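Local coordinates for protein histone-lysine N-methyltransferase SETMAR (Homo sapiens, PDB 3F2K) that takes part in DNA double-strand break repair, restart of stalled replication forks and DNA integration, binding DNA through the mariner transposase domain described here, at residues R13-R24 with E150-L161; I85-G93 with Q184-Q192. All blocks are in the same frame, centred on the assembly; numbering follows the deposited sequence.

Interaction 1: R13-R24 with E150-L161; sequences RRFEVSSSLILR and EVLPHPPYSPDL
Arg-14 leaves its helix with CG anti to the carbonyl carbon (chi1 -65°) and bends at chi3 (45°), which carries the guanidinium to Ser-158 and Asp-160; Arg-24, by contrast, is extended from CG to NE and runs straight to Glu-150. Both arginines grip their carboxylates end-on. Arg-14 NH1 lies 2.8 Å from Asp-160 OD1 and NH2 2.8 Å from OD2, each oxygen using its syn lone pair, with the two flat groups nearly coplanar. The same NH1 also donates to Ser-158 OG at 2.9 Å, while NE and NH2 bond the backbone oxygens of Gly-222 and Ser-223, so the buried guanidinium is held against turning and its charge is met by a carboxylate. At the other end of the helix segment, Arg-24 NH1 meets Glu-150 OE2 at 2.6 Å and NH2 meets OE1 at 2.8 Å.

The contact lays helix 8-27 along the chain that leaves strand 150-151, the edge strand next to 126-128 in the RNase H-like sheet of the transposase domain. Between the two salt bridges the packing is apolar. Pro-155 fits against the helix, its CB 3.8 Å from Arg-13 CG and its CD 3.8 Å from Val-17 CG1. Leu-21 and Leu-152 reach toward each other tip to tip, Leu-21 CD2 to Leu-152 CD1 at 3.8 Å. Val-17 CG2 also lies over the centre of the Arg-13 guanidinium face. Ser-18, whose OG donates to Arg-14 O within the helix, rests that same oxygen beside Leu-161 CD1.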
# COMPACT_ATOMS: atom_id res chain seq x y z
N ARG A 13 9.30 -4.37 17.98
CA ARG A 13 8.00 -4.37 17.31
C ARG A 13 8.04 -5.00 15.92
O ARG A 13 7.14 -5.77 15.55
CB ARG A 13 7.51 -2.93 17.17
CG ARG A 13 6.07 -2.86 16.65
CD ARG A 13 5.05 -3.43 17.66
NE ARG A 13 3.69 -3.26 17.13
CZ ARG A 13 2.78 -4.21 17.12
NH1 ARG A 13 3.05 -5.37 17.68
NH2 ARG A 13 1.57 -3.99 16.59
N ARG A 14 9.05 -4.65 15.11
CA ARG A 14 9.24 -5.25 13.78
C ARG A 14 9.42 -6.75 13.88
O ARG A 14 8.78 -7.50 13.11
CB ARG A 14 10.45 -4.66 13.00
CG ARG A 14 10.25 -3.17 12.66
CD ARG A 14 11.56 -2.50 12.17
NE ARG A 14 12.27 -3.33 11.19
CZ ARG A 14 12.08 -3.32 9.86
NH1 ARG A 14 11.08 -2.61 9.29
NH2 ARG A 14 12.85 -4.13 9.12
N PHE A 15 10.21 -7.18 14.86
CA PHE A 15 10.49 -8.61 14.98
C PHE A 15 9.20 -9.32 15.39
O PHE A 15 8.87 -10.33 14.80
CB PHE A 15 11.59 -8.86 16.01
CG PHE A 15 11.94 -10.32 16.21
CD1 PHE A 15 13.13 -10.82 15.69
CD2 PHE A 15 11.10 -11.18 16.93
CE1 PHE A 15 13.49 -12.18 15.84
CE2 PHE A 15 11.42 -12.55 17.11
CZ PHE A 15 12.65 -13.05 16.59
N GLU A 16 8.49 -8.77 16.38
CA GLU A 16 7.27 -9.36 16.94
C GLU A 16 6.23 -9.52 15.82
O GLU A 16 5.72 -10.64 15.58
CB GLU A 16 6.78 -8.47 18.11
CG GLU A 16 5.54 -8.94 19.00
CD GLU A 16 5.03 -7.84 20.06
OE1 GLU A 16 5.16 -6.59 19.87
OE2 GLU A 16 4.45 -8.24 21.12
N VAL A 17 5.97 -8.43 15.13
CA VAL A 17 4.95 -8.47 14.02
C VAL A 17 5.34 -9.40 12.90
O VAL A 17 4.52 -10.19 12.45
CB VAL A 17 4.69 -7.07 13.42
CG1 VAL A 17 3.79 -7.20 12.26
CG2 VAL A 17 4.06 -6.14 14.44
N SER A 18 6.61 -9.35 12.49
CA SER A 18 7.12 -10.25 11.45
C SER A 18 6.97 -11.70 11.80
O SER A 18 6.42 -12.47 11.02
CB SER A 18 8.59 -9.94 11.13
OG SER A 18 8.63 -8.68 10.43
N SER A 19 7.47 -12.06 12.98
CA SER A 19 7.42 -13.45 13.43
C SER A 19 5.96 -13.97 13.51
O SER A 19 5.63 -15.09 13.04
CB SER A 19 8.16 -13.59 14.81
OG SER A 19 7.93 -14.90 15.39
N SER A 20 5.09 -13.13 14.04
CA SER A 20 3.66 -13.46 14.25
C SER A 20 2.95 -13.64 12.94
O SER A 20 2.17 -14.61 12.79
CB SER A 20 3.00 -12.40 15.12
OG SER A 20 3.45 -12.56 16.45
N LEU A 21 3.28 -12.80 11.95
CA LEU A 21 2.64 -12.87 10.62
C LEU A 21 3.11 -14.05 9.81
O LEU A 21 2.30 -14.68 9.11
CB LEU A 21 2.81 -11.56 9.79
CG LEU A 21 2.01 -10.38 10.37
CD1 LEU A 21 2.17 -9.06 9.57
CD2 LEU A 21 0.50 -10.71 10.59
N ILE A 22 4.38 -14.39 9.91
CA ILE A 22 4.84 -15.60 9.25
C ILE A 22 4.09 -16.83 9.82
O ILE A 22 3.63 -17.63 9.03
CB ILE A 22 6.36 -15.88 9.41
CG1 ILE A 22 7.16 -14.74 8.86
CG2 ILE A 22 6.76 -17.15 8.65
CD1 ILE A 22 8.73 -14.83 9.30
N LEU A 23 4.02 -16.97 11.14
CA LEU A 23 3.29 -18.10 11.77
C LEU A 23 1.80 -18.08 11.44
O LEU A 23 1.23 -19.14 11.08
CB LEU A 23 3.54 -18.12 13.26
CG LEU A 23 4.98 -18.50 13.67
CD1 LEU A 23 5.10 -17.97 15.10
CD2 LEU A 23 5.00 -20.04 13.62
N ARG A 24 1.18 -16.88 11.49
CA ARG A 24 -0.22 -16.78 11.08
C ARG A 24 -0.46 -17.32 9.64
O ARG A 24 -1.38 -18.12 9.39
CB ARG A 24 -0.74 -15.33 11.20
CG ARG A 24 -2.23 -15.25 10.78
CD ARG A 24 -2.80 -13.82 11.02
NE ARG A 24 -4.13 -13.68 10.43
CZ ARG A 24 -4.87 -12.57 10.42
NH1 ARG A 24 -4.45 -11.44 11.01
NH2 ARG A 24 -6.08 -12.63 9.80
N GLU A 150 -10.60 -6.49 8.34
CA GLU A 150 -9.62 -6.60 9.37
C GLU A 150 -8.41 -5.68 9.00
O GLU A 150 -8.15 -5.45 7.82
CB GLU A 150 -9.16 -8.06 9.46
CG GLU A 150 -8.11 -8.24 10.50
CD GLU A 150 -7.44 -9.65 10.46
OE1 GLU A 150 -7.95 -10.57 9.77
OE2 GLU A 150 -6.38 -9.74 11.15
N VAL A 151 -7.73 -5.15 10.02
CA VAL A 151 -6.47 -4.43 9.74
C VAL A 151 -5.29 -5.27 10.23
O VAL A 151 -5.27 -5.74 11.37
CB VAL A 151 -6.45 -3.02 10.36
CG1 VAL A 151 -5.07 -2.29 10.05
CG2 VAL A 151 -7.59 -2.14 9.71
N LEU A 152 -4.30 -5.44 9.34
CA LEU A 152 -3.13 -6.22 9.65
C LEU A 152 -2.17 -5.38 10.55
O LEU A 152 -2.05 -4.13 10.36
CB LEU A 152 -2.48 -6.71 8.35
CG LEU A 152 -1.62 -7.95 8.32
CD1 LEU A 152 -2.43 -9.22 8.73
CD2 LEU A 152 -0.92 -8.05 6.93
N PRO A 153 -1.63 -6.02 11.61
CA PRO A 153 -0.64 -5.38 12.42
C PRO A 153 0.49 -4.87 11.47
O PRO A 153 0.89 -5.59 10.57
CB PRO A 153 -0.09 -6.57 13.31
CG PRO A 153 -1.29 -7.50 13.38
CD PRO A 153 -1.91 -7.41 12.05
N HIS A 154 0.97 -3.67 11.69
CA HIS A 154 2.11 -3.14 10.89
C HIS A 154 3.02 -2.32 11.80
O HIS A 154 2.53 -1.46 12.53
CB HIS A 154 1.63 -2.19 9.78
CG HIS A 154 2.73 -1.83 8.83
ND1 HIS A 154 3.37 -0.62 8.85
CD2 HIS A 154 3.37 -2.58 7.90
CE1 HIS A 154 4.32 -0.60 7.92
NE2 HIS A 154 4.34 -1.78 7.34
N PRO A 155 4.33 -2.66 11.84
CA PRO A 155 5.21 -1.92 12.76
C PRO A 155 5.65 -0.57 12.22
O PRO A 155 5.83 -0.42 10.99
CB PRO A 155 6.45 -2.85 12.90
CG PRO A 155 6.51 -3.66 11.59
CD PRO A 155 5.01 -3.76 11.14
N PRO A 156 5.82 0.43 13.09
CA PRO A 156 6.24 1.73 12.65
C PRO A 156 7.60 1.66 11.94
O PRO A 156 8.35 0.70 12.12
CB PRO A 156 6.28 2.55 13.96
CG PRO A 156 5.19 1.83 14.81
CD PRO A 156 5.44 0.41 14.52
N TYR A 157 7.89 2.69 11.13
CA TYR A 157 9.15 2.82 10.44
C TYR A 157 9.54 1.65 9.61
O TYR A 157 10.70 1.26 9.60
CB TYR A 157 10.25 3.20 11.45
CG TYR A 157 9.91 4.48 12.16
CD1 TYR A 157 10.01 5.70 11.50
CD2 TYR A 157 9.44 4.46 13.48
CE1 TYR A 157 9.68 6.90 12.16
CE2 TYR A 157 9.08 5.64 14.13
CZ TYR A 157 9.22 6.84 13.47
OH TYR A 157 8.89 8.00 14.12
N SER A 158 8.55 1.04 8.93
CA SER A 158 8.82 -0.20 8.21
C SER A 158 8.23 -0.13 6.74
O SER A 158 7.39 -0.95 6.39
CB SER A 158 8.16 -1.38 8.99
OG SER A 158 8.62 -1.41 10.34
N PRO A 159 8.73 0.80 5.88
CA PRO A 159 8.32 0.83 4.46
C PRO A 159 8.84 -0.41 3.74
O PRO A 159 8.30 -0.81 2.74
CB PRO A 159 8.99 2.13 3.92
CG PRO A 159 10.24 2.32 4.81
CD PRO A 159 9.72 1.86 6.19
N ASP A 160 9.83 -1.09 4.33
CA ASP A 160 10.38 -2.31 3.72
C ASP A 160 9.43 -3.51 3.93
O ASP A 160 9.72 -4.65 3.47
CB ASP A 160 11.78 -2.65 4.33
CG ASP A 160 11.79 -2.71 5.86
OD1 ASP A 160 10.86 -2.15 6.50
OD2 ASP A 160 12.76 -3.32 6.45
N LEU A 161 8.39 -3.28 4.75
CA LEU A 161 7.36 -4.32 5.01
C LEU A 161 5.99 -3.88 4.43
O LEU A 161 4.99 -4.56 4.65
CB LEU A 161 7.24 -4.63 6.50
CG LEU A 161 8.54 -5.18 7.14
CD1 LEU A 161 8.24 -5.45 8.66
CD2 LEU A 161 9.13 -6.42 6.43
O HOH W 1 1.45 -2.16 15.03

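Interaction 2: I85-G93 with Q184-Q192; sequences IHYSFLNPG and QQDAENAFQ
An aromatic cluster on one face of the edge strand 83-89 of the central sheet joins it to helix 184-196. The helix segment runs nearly antiparallel to the strand, their axes 10.5 Å apart at closest approach, and Tyr-87 and Phe-89 both point toward it. Phe-191, from the helix, packs against both. Its edge meets the face of Tyr-87 in an edge-to-face pair, CE2 lying 3.5 Å from Tyr-87 CD1, with the planes at 60°. Phe-89 in turn sets its own edge toward the face of Phe-191 in an offset T-shaped pair, Phe-89 CZ lying 3.7 Å from Phe-191 CD2 and the planes at 87°.

Glu-188 covers a face of the Phe-89 ring: its CG stands 3.5 Å from the ring centroid, almost on the ring normal, in a CH-pi contact. Because the glutamate chain is extended beyond CG (chi2 -169°), the carboxylate continues across the ring, its plane nearly parallel to it. A water then donates to Glu-188 OE1 at 2.9 Å and accepts from Asn-91 ND2, tying the helix to the loop that follows the strand. Farther along, Gln-192 NE2 gives Tyr-87 OH a weak bond, 3.4 Å long. An alanine in place of Phe-89 would be likely to leave the CH2 groups of Glu-188 without their aromatic surface and Phe-191 without the edge against its face. Val-75, on the neighbouring strand 72-80, touches both phenylalanines, so the cluster packs a helix onto the sheet, as in the alpha/beta layering of the RNase H-like fold.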
# COMPACT_ATOMS: atom_id res chain seq x y z
N ILE A 85 -6.73 -2.23 -7.74
CA ILE A 85 -8.12 -2.02 -7.27
C ILE A 85 -8.57 -0.57 -7.57
O ILE A 85 -9.62 -0.32 -8.25
CB ILE A 85 -8.35 -2.42 -5.78
CG1 ILE A 85 -8.10 -3.94 -5.52
CG2 ILE A 85 -9.88 -2.14 -5.36
CD1 ILE A 85 -7.94 -4.30 -4.02
N HIS A 86 -7.81 0.39 -7.08
CA HIS A 86 -8.26 1.81 -7.06
C HIS A 86 -7.01 2.67 -6.94
O HIS A 86 -6.06 2.31 -6.20
CB HIS A 86 -9.21 2.09 -5.83
CG HIS A 86 -9.66 3.55 -5.75
ND1 HIS A 86 -10.28 4.20 -6.81
CD2 HIS A 86 -9.60 4.46 -4.74
CE1 HIS A 86 -10.58 5.44 -6.45
NE2 HIS A 86 -10.19 5.61 -5.19
N TYR A 87 -7.02 3.82 -7.61
CA TYR A 87 -6.00 4.86 -7.28
C TYR A 87 -6.62 6.22 -7.45
O TYR A 87 -7.64 6.38 -8.15
CB TYR A 87 -4.74 4.73 -8.16
CG TYR A 87 -4.97 4.93 -9.64
CD1 TYR A 87 -4.89 6.19 -10.24
CD2 TYR A 87 -5.23 3.84 -10.45
CE1 TYR A 87 -5.06 6.34 -11.61
CE2 TYR A 87 -5.43 3.97 -11.83
CZ TYR A 87 -5.36 5.21 -12.39
OH TYR A 87 -5.53 5.28 -13.74
N SER A 88 -6.03 7.24 -6.83
CA SER A 88 -6.70 8.56 -6.85
C SER A 88 -5.61 9.59 -6.63
O SER A 88 -4.56 9.28 -6.03
CB SER A 88 -7.79 8.68 -5.76
OG SER A 88 -7.28 8.54 -4.44
N PHE A 89 -5.86 10.79 -7.12
CA PHE A 89 -4.89 11.88 -6.95
C PHE A 89 -5.58 12.94 -6.10
O PHE A 89 -6.78 13.14 -6.24
CB PHE A 89 -4.52 12.45 -8.32
CG PHE A 89 -3.80 11.45 -9.16
CD1 PHE A 89 -2.42 11.36 -9.11
CD2 PHE A 89 -4.50 10.58 -9.98
CE1 PHE A 89 -1.74 10.41 -9.89
CE2 PHE A 89 -3.80 9.63 -10.76
CZ PHE A 89 -2.45 9.55 -10.70
N LEU A 90 -4.83 13.52 -5.18
CA LEU A 90 -5.33 14.58 -4.30
C LEU A 90 -5.44 15.85 -5.13
O LEU A 90 -4.44 16.31 -5.73
CB LEU A 90 -4.35 14.75 -3.15
CG LEU A 90 -4.63 15.68 -1.96
CD1 LEU A 90 -5.71 15.05 -1.10
CD2 LEU A 90 -3.30 15.85 -1.23
N ASN A 91 -6.68 16.35 -5.19
CA ASN A 91 -7.13 17.47 -6.03
C ASN A 91 -7.26 18.79 -5.25
O ASN A 91 -7.42 18.80 -4.01
CB ASN A 91 -8.51 17.18 -6.65
CG ASN A 91 -8.52 15.94 -7.51
OD1 ASN A 91 -9.42 15.12 -7.39
ND2 ASN A 91 -7.53 15.80 -8.39
N PRO A 92 -7.19 19.91 -5.97
CA PRO A 92 -7.43 21.20 -5.26
C PRO A 92 -8.70 21.16 -4.42
O PRO A 92 -9.72 20.59 -4.86
CB PRO A 92 -7.60 22.23 -6.41
CG PRO A 92 -7.44 21.44 -7.73
CD PRO A 92 -6.85 20.08 -7.39
N GLY A 93 -8.65 21.74 -3.23
CA GLY A 93 -9.81 21.79 -2.32
C GLY A 93 -9.78 20.71 -1.26
O GLY A 93 -10.22 20.94 -0.12
N GLN A 184 -0.79 18.71 -13.56
CA GLN A 184 -1.26 17.51 -12.84
C GLN A 184 -1.75 16.44 -13.81
O GLN A 184 -1.67 15.23 -13.50
CB GLN A 184 -2.38 17.83 -11.85
CG GLN A 184 -2.74 16.59 -10.96
CD GLN A 184 -3.92 16.78 -9.99
OE1 GLN A 184 -4.81 15.93 -9.90
NE2 GLN A 184 -3.91 17.88 -9.26
N GLN A 185 -2.27 16.86 -14.96
CA GLN A 185 -2.83 15.89 -15.90
C GLN A 185 -1.73 15.02 -16.54
O GLN A 185 -1.92 13.81 -16.75
CB GLN A 185 -3.70 16.60 -16.95
CG GLN A 185 -4.46 15.66 -17.87
CD GLN A 185 -5.44 14.74 -17.15
OE1 GLN A 185 -6.51 15.17 -16.71
NE2 GLN A 185 -5.10 13.47 -17.06
N ASP A 186 -0.57 15.63 -16.81
CA ASP A 186 0.52 14.90 -17.45
C ASP A 186 1.09 13.89 -16.48
O ASP A 186 1.52 12.81 -16.90
CB ASP A 186 1.66 15.83 -17.87
CG ASP A 186 1.26 16.80 -18.97
OD1 ASP A 186 0.39 16.46 -19.82
OD2 ASP A 186 1.84 17.91 -18.97
N ALA A 187 1.09 14.27 -15.20
CA ALA A 187 1.60 13.42 -14.12
C ALA A 187 0.67 12.23 -13.94
O ALA A 187 1.14 11.07 -13.84
CB ALA A 187 1.77 14.23 -12.80
N GLU A 188 -0.64 12.50 -13.93
CA GLU A 188 -1.67 11.44 -13.96
C GLU A 188 -1.59 10.49 -15.17
O GLU A 188 -1.77 9.26 -15.04
CB GLU A 188 -3.08 12.03 -13.92
CG GLU A 188 -3.42 12.78 -12.62
CD GLU A 188 -4.91 13.10 -12.52
OE1 GLU A 188 -5.31 13.87 -11.62
OE2 GLU A 188 -5.70 12.56 -13.36
N ASN A 189 -1.39 11.07 -16.36
CA ASN A 189 -1.28 10.26 -17.56
C ASN A 189 -0.04 9.35 -17.48
O ASN A 189 -0.11 8.23 -17.96
CB ASN A 189 -1.17 11.13 -18.83
CG ASN A 189 -2.47 11.84 -19.18
OD1 ASN A 189 -3.57 11.41 -18.82
ND2 ASN A 189 -2.33 12.95 -19.93
N ALA A 190 1.07 9.84 -16.93
CA ALA A 190 2.27 8.98 -16.79
C ALA A 190 2.03 7.84 -15.74
O ALA A 190 2.39 6.68 -15.96
CB ALA A 190 3.46 9.82 -16.47
N PHE A 191 1.38 8.17 -14.63
CA PHE A 191 0.99 7.13 -13.68
C PHE A 191 0.07 6.09 -14.34
O PHE A 191 0.20 4.88 -14.14
CB PHE A 191 0.36 7.76 -12.42
CG PHE A 191 0.03 6.77 -11.39
CD1 PHE A 191 1.03 6.33 -10.49
CD2 PHE A 191 -1.23 6.16 -11.37
CE1 PHE A 191 0.74 5.35 -9.51
CE2 PHE A 191 -1.51 5.16 -10.43
CZ PHE A 191 -0.53 4.76 -9.51
N GLN A 192 -0.88 6.55 -15.15
CA GLN A 192 -1.75 5.64 -15.85
C GLN A 192 -1.00 4.70 -16.80
O GLN A 192 -1.26 3.49 -16.81
CB GLN A 192 -2.85 6.39 -16.61
CG GLN A 192 -3.83 5.45 -17.27
CD GLN A 192 -5.13 6.15 -17.60
OE1 GLN A 192 -5.14 7.08 -18.42
NE2 GLN A 192 -6.23 5.71 -16.99
O HOH W 2 -7.86 13.50 -10.23

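In the fold
Both interactions attach a helix to the same five-stranded sheet, but at its two outermost strands: interaction 1 at 150-151 and the loop that follows it, interaction 2 at 83-89. They lie on opposite sides of the chain's centre, their own centres about 30 Å apart. Interaction 1 is the larger and the more buried, and pairs ionic clamps with proline and aliphatic packing; its Ser-158 side chain comes within about 10 Å of the bound magnesium ion, which Asp-38 and Asp-130 hold. Interaction 2 is a surface contact that relies on aromatic rings, with a water bridge and a weak hydrogen bond in place of salt bridges.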